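Local coordinates for gliding motility protein MglB (Myxococcus xanthus, PDB 6IZW) that probably acts as a molecular adaptor and guanyl-nucleotide exchange factor for a small GTPase in gliding motility, at residues 91-101 / 118-129; 30-40 / 50-60. The protein carries 1 engineered substitution. One frame throughout, in Å; residues are numbered along the deposited sequence.

How the contacts relate
Both contacts belong to one Roadblock/LC7 alpha/beta sandwich, with centres about 14 Å apart on opposite faces of its five-stranded antiparallel sheet. Contact 2 closes first along the chain, setting helix 52-72 on the face of strand 28-35 that carries F32 and V34; contact 1 follows, laying helix 111-130 under the hairpin of strands 88-94 and 99-106. Strands 28-35 and 99-106 are neighbours: L33 packs on V99, R98 O probably accepts from K36 N, and the R98 guanidinium lies close to the D35 carboxylate. The two turns thus meet at one end of the sheet, while the helix of contact 2 faces a second subunit and another protein.

Contact 1: 91-101 / 118-129; sequences YMTIVGSRVVL and IKKASDELTKIF. With SO4 (sulfate ion), chain H.
The beta-hairpin of residues 91-101, two antiparallel strands of the Roadblock/LC7 sheet, rests Y91, T93, V95, V99 and L101 on the later turns of helix 111-130, from I118 on. Strand 99-101 runs nearly antiparallel to helix 118-129, at 152°, their axes 10.4 Å apart. T93 and L101 exchange backbone hydrogen bonds, and V95 N donates to V99 O, which keeps both strands' inward side chains together. No hydrogen bond crosses to the helix; the join is apolar. V95 lies at its middle. With CG1 anti to the backbone N (chi1 -179°), that methyl crosses L125 at CB, 3.7 Å away, and nears T126, while CG2 sits over S122 OG at 3.8 Å. Cutting V95 back to an alanine would probably open a gap among S122, L125 and T126 and leave the turn end of the hairpin less firmly seated on the helix. One turn earlier in the helix, I118 serves the open end of the hairpin: its CD1 approaches Y91 CD2 obliquely at 3.4 Å, and its CG2 slides past T93 CG2. The T93 hydroxyl is turned aside, hydrogen-bonded to P79 O. L101 and L125 cross at about a right angle through their CD1 methyls, 3.5 Å apart, and both also reach L33 of the next strand; L22 of helix 9-25 flanks I118 and A121 on this same face. The turn carries R98 towards a sulfate, but the ion is modelled implausibly close to the guanidinium, so details there are doubtful. At the far end, V99 CG2 touches F129 CE2 at 3.5 Å, V95 O lies at the edge of that ring near its plane, and L125 O stands 3.4 Å above one ring face, offset toward the rim.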
loop_
_atom_site.group_PDB
_atom_site.type_symbol
_atom_site.label_atom_id
_atom_site.label_comp_id
_atom_site.label_asym_id
_atom_site.label_seq_id
_atom_site.Cartn_x
_atom_site.Cartn_y
_atom_site.Cartn_z
ATOM N N TYR B 91 -7.769 12.518 -10.236
ATOM C CA TYR B 91 -7.158 13.488 -9.341
ATOM C C TYR B 91 -7.568 13.144 -7.917
ATOM O O TYR B 91 -8.700 12.706 -7.684
ATOM C CB TYR B 91 -7.575 14.936 -9.708
ATOM C CG TYR B 91 -7.241 15.989 -8.671
ATOM C CD1 TYR B 91 -6.070 16.738 -8.765
ATOM C CD2 TYR B 91 -8.101 16.258 -7.617
ATOM C CE1 TYR B 91 -5.754 17.711 -7.819
ATOM C CE2 TYR B 91 -7.796 17.229 -6.665
ATOM C CZ TYR B 91 -6.620 17.955 -6.773
ATOM O OH TYR B 91 -6.303 18.923 -5.837
HETATM N N MSE B 92 -6.635 13.315 -6.977
HETATM C CA MSE B 92 -6.851 13.026 -5.554
HETATM C C MSE B 92 -6.239 14.119 -4.685
HETATM O O MSE B 92 -5.253 14.725 -5.083
HETATM C CB MSE B 92 -6.215 11.690 -5.168
HETATM C CG MSE B 92 -5.934 10.773 -6.339
HETATM SE SE MSE B 92 -4.862 9.205 -5.853
HETATM C CE MSE B 92 -3.181 10.015 -5.447
ATOM N N THR B 93 -6.779 14.349 -3.488
ATOM C CA THR B 93 -6.194 15.335 -2.586
ATOM C C THR B 93 -6.369 14.896 -1.136
ATOM O O THR B 93 -7.391 14.299 -0.771
ATOM C CB THR B 93 -6.809 16.732 -2.787
ATOM O OG1 THR B 93 -6.465 17.579 -1.678
ATOM C CG2 THR B 93 -8.324 16.649 -2.907
ATOM N N ILE B 94 -5.364 15.205 -0.321
ATOM C CA ILE B 94 -5.392 14.898 1.104
ATOM C C ILE B 94 -6.316 15.892 1.803
ATOM O O ILE B 94 -6.143 17.109 1.684
ATOM C CB ILE B 94 -3.976 14.927 1.705
ATOM C CG1 ILE B 94 -3.185 13.688 1.270
ATOM C CG2 ILE B 94 -4.034 14.952 3.219
ATOM C CD1 ILE B 94 -2.411 13.856 -0.018
ATOM N N VAL B 95 -7.310 15.367 2.525
ATOM C CA VAL B 95 -8.293 16.164 3.251
ATOM C C VAL B 95 -8.087 15.929 4.739
ATOM O O VAL B 95 -8.632 14.978 5.311
ATOM C CB VAL B 95 -9.734 15.808 2.830
ATOM C CG1 VAL B 95 -10.741 16.659 3.584
ATOM C CG2 VAL B 95 -9.917 15.949 1.327
ATOM N N GLY B 96 -7.294 16.780 5.378
ATOM C CA GLY B 96 -7.035 16.637 6.795
ATOM C C GLY B 96 -5.775 15.849 7.059
ATOM O O GLY B 96 -4.855 15.848 6.239
ATOM N N SER B 97 -5.720 15.157 8.190
ATOM C CA SER B 97 -4.518 14.423 8.553
ATOM C C SER B 97 -4.602 12.918 8.295
ATOM O O SER B 97 -3.572 12.243 8.372
ATOM C CB SER B 97 -4.177 14.679 10.027
ATOM O OG SER B 97 -3.342 13.662 10.553
ATOM N N ARG B 98 -5.774 12.356 8.003
ATOM C CA ARG B 98 -5.819 10.920 7.756
ATOM C C ARG B 98 -6.752 10.524 6.621
ATOM O O ARG B 98 -7.001 9.328 6.442
ATOM C CB ARG B 98 -6.188 10.146 9.054
ATOM C CG ARG B 98 -7.607 10.425 9.629
ATOM C CD ARG B 98 -7.923 9.627 10.965
ATOM N NE ARG B 98 -8.230 8.186 10.831
ATOM C CZ ARG B 98 -7.456 7.170 11.258
ATOM N NH1 ARG B 98 -6.286 7.385 11.877
ATOM N NH2 ARG B 98 -7.882 5.909 11.058
ATOM N N VAL B 99 -7.213 11.464 5.802
ATOM C CA VAL B 99 -8.220 11.170 4.797
ATOM C C VAL B 99 -7.686 11.576 3.432
ATOM O O VAL B 99 -6.762 12.380 3.314
ATOM C CB VAL B 99 -9.544 11.887 5.118
ATOM C CG1 VAL B 99 -10.674 11.294 4.341
ATOM C CG2 VAL B 99 -9.827 11.781 6.598
ATOM N N VAL B 100 -8.267 10.980 2.392
ATOM C CA VAL B 100 -7.884 11.230 1.009
ATOM C C VAL B 100 -9.158 11.221 0.182
ATOM O O VAL B 100 -9.904 10.237 0.212
ATOM C CB VAL B 100 -6.904 10.170 0.466
ATOM C CG1 VAL B 100 -6.647 10.379 -1.023
ATOM C CG2 VAL B 100 -5.607 10.166 1.249
ATOM N N LEU B 101 -9.412 12.296 -0.564
ATOM C CA LEU B 101 -10.553 12.312 -1.471
ATOM C C LEU B 101 -10.063 12.069 -2.885
ATOM O O LEU B 101 -9.027 12.591 -3.290
ATOM C CB LEU B 101 -11.334 13.627 -1.405
ATOM C CG LEU B 101 -12.840 13.517 -1.717
ATOM C CD1 LEU B 101 -13.527 14.806 -1.331
ATOM C CD2 LEU B 101 -13.177 13.167 -3.174
ATOM N N ILE B 118 -13.656 20.525 -5.957
ATOM C CA ILE B 118 -12.834 19.882 -4.937
ATOM C C ILE B 118 -12.352 20.888 -3.899
ATOM O O ILE B 118 -12.135 20.529 -2.735
ATOM C CB ILE B 118 -11.667 19.140 -5.616
ATOM C CG1 ILE B 118 -12.114 17.734 -6.026
ATOM C CG2 ILE B 118 -10.430 19.087 -4.722
ATOM C CD1 ILE B 118 -11.312 17.158 -7.156
ATOM N N LYS B 119 -12.180 22.155 -4.285
ATOM C CA LYS B 119 -11.853 23.183 -3.299
ATOM C C LYS B 119 -12.946 23.293 -2.240
ATOM O O LYS B 119 -12.659 23.536 -1.059
ATOM C CB LYS B 119 -11.638 24.528 -3.997
ATOM N N LYS B 120 -14.202 23.100 -2.640
ATOM C CA LYS B 120 -15.342 23.232 -1.744
ATOM C C LYS B 120 -15.623 21.940 -0.980
ATOM O O LYS B 120 -15.755 21.959 0.249
ATOM C CB LYS B 120 -16.582 23.661 -2.537
ATOM N N ALA B 121 -15.718 20.816 -1.697
ATOM C CA ALA B 121 -15.986 19.537 -1.044
ATOM C C ALA B 121 -14.953 19.233 0.036
ATOM O O ALA B 121 -15.309 18.811 1.143
ATOM C CB ALA B 121 -16.029 18.418 -2.083
ATOM N N SER B 122 -13.671 19.449 -0.259
ATOM C CA SER B 122 -12.649 19.268 0.765
ATOM C C SER B 122 -12.889 20.196 1.946
ATOM O O SER B 122 -12.879 19.761 3.101
ATOM C CB SER B 122 -11.260 19.500 0.181
ATOM O OG SER B 122 -10.324 19.684 1.226
ATOM N N ASP B 123 -13.110 21.485 1.674
ATOM C CA ASP B 123 -13.408 22.429 2.748
ATOM C C ASP B 123 -14.693 22.051 3.481
ATOM O O ASP B 123 -14.793 22.232 4.703
ATOM C CB ASP B 123 -13.497 23.850 2.183
ATOM C CG ASP B 123 -13.122 24.916 3.209
ATOM O OD1 ASP B 123 -12.508 24.562 4.243
ATOM O OD2 ASP B 123 -13.445 26.107 2.981
ATOM N N GLU B 124 -15.676 21.509 2.753
ATOM C CA GLU B 124 -16.882 20.986 3.383
ATOM C C GLU B 124 -16.575 19.780 4.268
ATOM O O GLU B 124 -17.212 19.595 5.312
ATOM C CB GLU B 124 -17.903 20.610 2.310
ATOM C CG GLU B 124 -19.298 21.139 2.563
ATOM C CD GLU B 124 -20.274 20.744 1.469
ATOM O OE1 GLU B 124 -19.816 20.223 0.424
ATOM O OE2 GLU B 124 -21.497 20.956 1.654
ATOM N N LEU B 125 -15.612 18.943 3.867
ATOM C CA LEU B 125 -15.340 17.727 4.628
ATOM C C LEU B 125 -14.678 18.042 5.961
ATOM O O LEU B 125 -14.981 17.404 6.975
ATOM C CB LEU B 125 -14.469 16.771 3.815
ATOM C CG LEU B 125 -15.222 15.953 2.767
ATOM C CD1 LEU B 125 -14.279 14.995 2.091
ATOM C CD2 LEU B 125 -16.382 15.210 3.405
ATOM N N THR B 126 -13.763 19.010 5.981
ATOM C CA THR B 126 -13.172 19.418 7.248
ATOM C C THR B 126 -14.191 20.112 8.145
ATOM O O THR B 126 -14.009 20.138 9.369
ATOM C CB THR B 126 -11.970 20.326 6.998
ATOM O OG1 THR B 126 -12.405 21.689 6.926
ATOM C CG2 THR B 126 -11.292 19.957 5.690
ATOM N N LYS B 127 -15.260 20.667 7.565
ATOM C CA LYS B 127 -16.340 21.213 8.379
ATOM C C LYS B 127 -17.122 20.101 9.069
ATOM O O LYS B 127 -17.558 20.262 10.218
ATOM C CB LYS B 127 -17.270 22.076 7.523
ATOM N N ILE B 128 -17.307 18.963 8.391
ATOM C CA ILE B 128 -17.965 17.825 9.030
ATOM C C ILE B 128 -17.071 17.236 10.117
ATOM O O ILE B 128 -17.525 16.959 11.234
ATOM C CB ILE B 128 -18.358 16.768 7.984
ATOM C CG1 ILE B 128 -19.272 17.382 6.918
ATOM C CG2 ILE B 128 -19.030 15.580 8.658
ATOM C CD1 ILE B 128 -19.591 16.445 5.761
ATOM N N PHE B 129 -15.780 17.054 9.816
ATOM C CA PHE B 129 -14.856 16.542 10.824
ATOM C C PHE B 129 -14.702 17.506 11.990
ATOM O O PHE B 129 -14.200 17.112 13.048
ATOM C CB PHE B 129 -13.476 16.252 10.212
ATOM C CG PHE B 129 -13.484 15.205 9.119
ATOM C CD1 PHE B 129 -14.575 14.365 8.935
ATOM C CD2 PHE B 129 -12.390 15.061 8.279
ATOM C CE1 PHE B 129 -14.575 13.414 7.930
ATOM C CE2 PHE B 129 -12.386 14.112 7.278
ATOM C CZ PHE B 129 -13.480 13.287 7.104
HETATM S S SO4 H . -4.994 5.134 12.681
HETATM O O1 SO4 H . -5.934 4.035 12.517
HETATM O O2 SO4 H . -5.748 6.375 12.491
HETATM O O3 SO4 H . -3.916 5.035 11.719
HETATM O O4 SO4 H . -4.444 5.031 14.043
#

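Contact 2: 30-40 / 50-60; sequences VVFLVDKNGQL and IDTTSLASLTA. With SO4 (sulfate ion), chain H.
Strand 30-35 and helix 52-60 cross at 53° with their axes 8.4 Å apart, and the type I turn D35-G38 then brings the backbone still closer, the CA atoms of G38 and S57 lying 4.8 Å apart. F32 fills the wider part. Its CG stands between the backbone N and the carbonyl carbon (chi1 63°), from where the ring reaches the helix: CE2 meets L55 CD2 at 3.5 Å, the side chains crossing at about a right angle, while T59 OG1 lies in the ring plane, at the edge by CZ. That hydroxyl is held by L55 O, which it meets from above the carbonyl plane and which also accepts from T59 N. V34 spreads its methyls over the next turn, CG1 against T59 CG2 and CG2 against A56 CB. L40 closes on A56 through CB and on T52 OG1 through CD2, 3.5 Å away. In this Roadblock/LC7 fold the hairpin of strands 28-35 and 40-45 thus carries the long helix 52-72, which also packs on a second subunit: S54 meets L72 and L58 meets G68 of that copy, while L55 and, just before the helix, I50 reach its I73. Where strand and helix close up, A60 CB fits into the turn, 3.2 Å from K36 O and 3.6 Å from G38 CA. Two successive Asx turns shape this bend. D35 OD1 takes N37 N on its anti lone pair at 2.9 Å, almost straight, and N37 OD1 takes Q39 N. One water donates to K36 O and A60 O, another to G38 O and T53 O, tying turn to helix. K36 NZ forms a salt bridge with E77, and N37 O accepts from a basic side chain of another protein. At the helix start, D51 is the N-cap: its OD1 accepts from S54 N at 3.1 Å and weakly from T53 N.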
loop_
_atom_site.group_PDB
_atom_site.type_symbol
_atom_site.label_atom_id
_atom_site.label_comp_id
_atom_site.label_asym_id
_atom_site.label_seq_id
_atom_site.Cartn_x
_atom_site.Cartn_y
_atom_site.Cartn_z
ATOM N N VAL B 30 -16.594 8.467 -10.942
ATOM C CA VAL B 30 -16.662 7.996 -9.558
ATOM C C VAL B 30 -16.023 9.026 -8.635
ATOM O O VAL B 30 -15.207 9.852 -9.047
ATOM C CB VAL B 30 -15.979 6.621 -9.305
ATOM C CG1 VAL B 30 -16.444 5.582 -10.292
ATOM C CG2 VAL B 30 -14.431 6.727 -9.206
ATOM N N VAL B 31 -16.433 8.973 -7.373
ATOM C CA VAL B 31 -15.802 9.706 -6.282
ATOM C C VAL B 31 -15.726 8.755 -5.097
ATOM O O VAL B 31 -16.626 7.932 -4.906
ATOM C CB VAL B 31 -16.596 10.978 -5.917
ATOM C CG1 VAL B 31 -16.274 11.454 -4.488
ATOM C CG2 VAL B 31 -16.353 12.076 -6.944
ATOM N N PHE B 32 -14.657 8.843 -4.306
ATOM C CA PHE B 32 -14.649 8.091 -3.057
ATOM C C PHE B 32 -13.666 8.711 -2.078
ATOM O O PHE B 32 -12.808 9.516 -2.449
ATOM C CB PHE B 32 -14.339 6.597 -3.271
ATOM C CG PHE B 32 -12.983 6.318 -3.845
ATOM C CD1 PHE B 32 -11.882 6.158 -3.017
ATOM C CD2 PHE B 32 -12.815 6.184 -5.215
ATOM C CE1 PHE B 32 -10.621 5.890 -3.551
ATOM C CE2 PHE B 32 -11.564 5.918 -5.761
ATOM C CZ PHE B 32 -10.464 5.767 -4.933
ATOM N N LEU B 33 -13.824 8.318 -0.814
ATOM C CA LEU B 33 -13.057 8.836 0.303
ATOM C C LEU B 33 -12.405 7.660 1.019
ATOM O O LEU B 33 -13.079 6.672 1.324
ATOM C CB LEU B 33 -13.965 9.620 1.252
ATOM C CG LEU B 33 -13.255 10.519 2.258
ATOM C CD1 LEU B 33 -12.653 11.707 1.522
ATOM C CD2 LEU B 33 -14.177 10.976 3.407
ATOM N N VAL B 34 -11.097 7.756 1.282
ATOM C CA VAL B 34 -10.324 6.642 1.825
ATOM C C VAL B 34 -9.417 7.149 2.937
ATOM O O VAL B 34 -8.772 8.194 2.805
ATOM C CB VAL B 34 -9.498 5.922 0.736
ATOM C CG1 VAL B 34 -8.615 6.893 -0.017
ATOM C CG2 VAL B 34 -8.644 4.821 1.349
ATOM N N ASP B 35 -9.385 6.414 4.040
ATOM C CA ASP B 35 -8.407 6.654 5.087
ATOM C C ASP B 35 -6.999 6.325 4.586
ATOM O O ASP B 35 -6.808 5.509 3.679
ATOM C CB ASP B 35 -8.752 5.796 6.310
ATOM C CG ASP B 35 -7.997 6.213 7.549
ATOM O OD1 ASP B 35 -6.751 6.066 7.590
ATOM O OD2 ASP B 35 -8.661 6.685 8.498
ATOM N N LYS B 36 -6.005 6.954 5.207
ATOM C CA LYS B 36 -4.627 6.687 4.828
ATOM C C LYS B 36 -4.256 5.221 5.041
ATOM O O LYS B 36 -3.466 4.660 4.268
ATOM C CB LYS B 36 -3.687 7.607 5.610
ATOM C CG LYS B 36 -3.374 8.913 4.876
ATOM C CD LYS B 36 -2.345 9.741 5.628
ATOM C CE LYS B 36 -2.289 11.162 5.061
ATOM N NZ LYS B 36 -1.182 11.947 5.659
ATOM N N ASN B 37 -4.825 4.577 6.057
ATOM C CA ASN B 37 -4.461 3.200 6.345
ATOM C C ASN B 37 -5.092 2.219 5.372
ATOM O O ASN B 37 -4.845 1.019 5.500
ATOM C CB ASN B 37 -4.830 2.833 7.792
ATOM C CG ASN B 37 -6.340 2.901 8.075
ATOM O OD1 ASN B 37 -7.187 2.666 7.199
ATOM N ND2 ASN B 37 -6.676 3.213 9.318
ATOM N N GLY B 38 -5.900 2.697 4.424
ATOM C CA GLY B 38 -6.517 1.867 3.409
ATOM C C GLY B 38 -8.019 1.726 3.536
ATOM O O GLY B 38 -8.653 1.209 2.606
ATOM N N GLN B 39 -8.611 2.148 4.652
ATOM C CA GLN B 39 -10.028 1.901 4.908
ATOM C C GLN B 39 -10.923 2.832 4.078
ATOM O O GLN B 39 -10.861 4.059 4.215
ATOM C CB GLN B 39 -10.322 2.078 6.397
ATOM C CG GLN B 39 -11.813 2.054 6.732
ATOM C CD GLN B 39 -12.448 0.715 6.407
ATOM O OE1 GLN B 39 -11.908 -0.329 6.757
ATOM N NE2 GLN B 39 -13.572 0.736 5.696
ATOM N N LEU B 40 -11.769 2.242 3.236
ATOM C CA LEU B 40 -12.739 2.994 2.449
ATOM C C LEU B 40 -13.829 3.560 3.357
ATOM O O LEU B 40 -14.475 2.813 4.100
ATOM C CB LEU B 40 -13.356 2.092 1.382
ATOM C CG LEU B 40 -14.532 2.666 0.587
ATOM C CD1 LEU B 40 -14.094 3.911 -0.160
ATOM C CD2 LEU B 40 -15.094 1.639 -0.394
ATOM N N ILE B 50 -17.263 -1.690 -10.753
ATOM C CA ILE B 50 -15.949 -1.188 -10.383
ATOM C C ILE B 50 -15.720 -1.522 -8.917
ATOM O O ILE B 50 -16.648 -1.476 -8.101
ATOM C CB ILE B 50 -15.808 0.325 -10.669
ATOM C CG1 ILE B 50 -14.401 0.640 -11.160
ATOM C CG2 ILE B 50 -16.133 1.169 -9.446
ATOM C CD1 ILE B 50 -14.209 2.092 -11.508
ATOM N N ASP B 51 -14.487 -1.892 -8.592
ATOM C CA ASP B 51 -14.151 -2.425 -7.276
ATOM C C ASP B 51 -13.570 -1.300 -6.424
ATOM O O ASP B 51 -12.359 -1.071 -6.398
ATOM C CB ASP B 51 -13.184 -3.595 -7.408
ATOM C CG ASP B 51 -13.081 -4.408 -6.133
ATOM O OD1 ASP B 51 -13.251 -3.820 -5.037
ATOM O OD2 ASP B 51 -12.838 -5.631 -6.231
ATOM N N THR B 52 -14.446 -0.621 -5.689
ATOM C CA THR B 52 -14.021 0.486 -4.850
ATOM C C THR B 52 -13.212 0.034 -3.633
ATOM O O THR B 52 -12.506 0.856 -3.034
ATOM C CB THR B 52 -15.252 1.283 -4.412
ATOM O OG1 THR B 52 -16.065 0.476 -3.544
ATOM C CG2 THR B 52 -16.076 1.672 -5.634
ATOM N N THR B 53 -13.300 -1.237 -3.236
ATOM C CA THR B 53 -12.461 -1.697 -2.133
ATOM C C THR B 53 -11.005 -1.830 -2.576
ATOM O O THR B 53 -10.093 -1.394 -1.864
ATOM C CB THR B 53 -12.988 -3.019 -1.572
ATOM O OG1 THR B 53 -14.165 -2.760 -0.799
ATOM C CG2 THR B 53 -11.960 -3.659 -0.667
ATOM N N SER B 54 -10.778 -2.402 -3.764
ATOM C CA SER B 54 -9.439 -2.429 -4.346
ATOM C C SER B 54 -8.921 -1.020 -4.621
ATOM O O SER B 54 -7.749 -0.724 -4.366
ATOM C CB SER B 54 -9.449 -3.237 -5.642
ATOM O OG SER B 54 -9.708 -4.605 -5.415
ATOM N N LEU B 55 -9.779 -0.146 -5.159
ATOM C CA LEU B 55 -9.377 1.227 -5.456
ATOM C C LEU B 55 -8.875 1.933 -4.204
ATOM O O LEU B 55 -7.805 2.551 -4.212
ATOM C CB LEU B 55 -10.556 1.984 -6.061
ATOM C CG LEU B 55 -10.397 2.835 -7.318
ATOM C CD1 LEU B 55 -9.547 2.156 -8.392
ATOM C CD2 LEU B 55 -11.794 3.115 -7.850
ATOM N N ALA B 56 -9.627 1.824 -3.107
ATOM C CA ALA B 56 -9.220 2.450 -1.855
ATOM C C ALA B 56 -7.869 1.935 -1.375
ATOM O O ALA B 56 -7.096 2.685 -0.765
ATOM C CB ALA B 56 -10.279 2.204 -0.781
ATOM N N SER B 57 -7.577 0.655 -1.619
ATOM C CA SER B 57 -6.359 0.059 -1.078
ATOM C C SER B 57 -5.134 0.493 -1.879
ATOM O O SER B 57 -4.083 0.792 -1.306
ATOM C CB SER B 57 -6.494 -1.469 -1.072
ATOM O OG SER B 57 -5.375 -2.079 -0.464
ATOM N N LEU B 58 -5.263 0.519 -3.205
ATOM C CA LEU B 58 -4.202 1.023 -4.060
ATOM C C LEU B 58 -3.990 2.516 -3.842
ATOM O O LEU B 58 -2.848 2.996 -3.826
ATOM C CB LEU B 58 -4.550 0.735 -5.515
ATOM C CG LEU B 58 -4.666 -0.736 -5.883
ATOM C CD1 LEU B 58 -5.461 -0.880 -7.173
ATOM C CD2 LEU B 58 -3.271 -1.360 -6.028
ATOM N N THR B 59 -5.081 3.256 -3.649
ATOM C CA THR B 59 -4.969 4.688 -3.428
ATOM C C THR B 59 -4.153 4.969 -2.184
ATOM O O THR B 59 -3.198 5.751 -2.219
ATOM C CB THR B 59 -6.361 5.313 -3.326
ATOM O OG1 THR B 59 -6.979 5.307 -4.622
ATOM C CG2 THR B 59 -6.281 6.743 -2.805
ATOM N N ALA B 60 -4.498 4.323 -1.070
ATOM C CA ALA B 60 -3.779 4.609 0.162
ATOM C C ALA B 60 -2.347 4.113 0.089
ATOM O O ALA B 60 -1.459 4.688 0.730
ATOM C CB ALA B 60 -4.503 3.993 1.357
HETATM S S SO4 H . -4.994 5.134 12.681
HETATM O O1 SO4 H . -5.934 4.035 12.517
HETATM O O2 SO4 H . -5.748 6.375 12.491
HETATM O O3 SO4 H . -3.916 5.035 11.719
HETATM O O4 SO4 H . -4.444 5.031 14.043
HETATM O O HOH W 1 -1.999 6.531 2.597
HETATM O O HOH W 2 -9.596 -0.743 0.758
#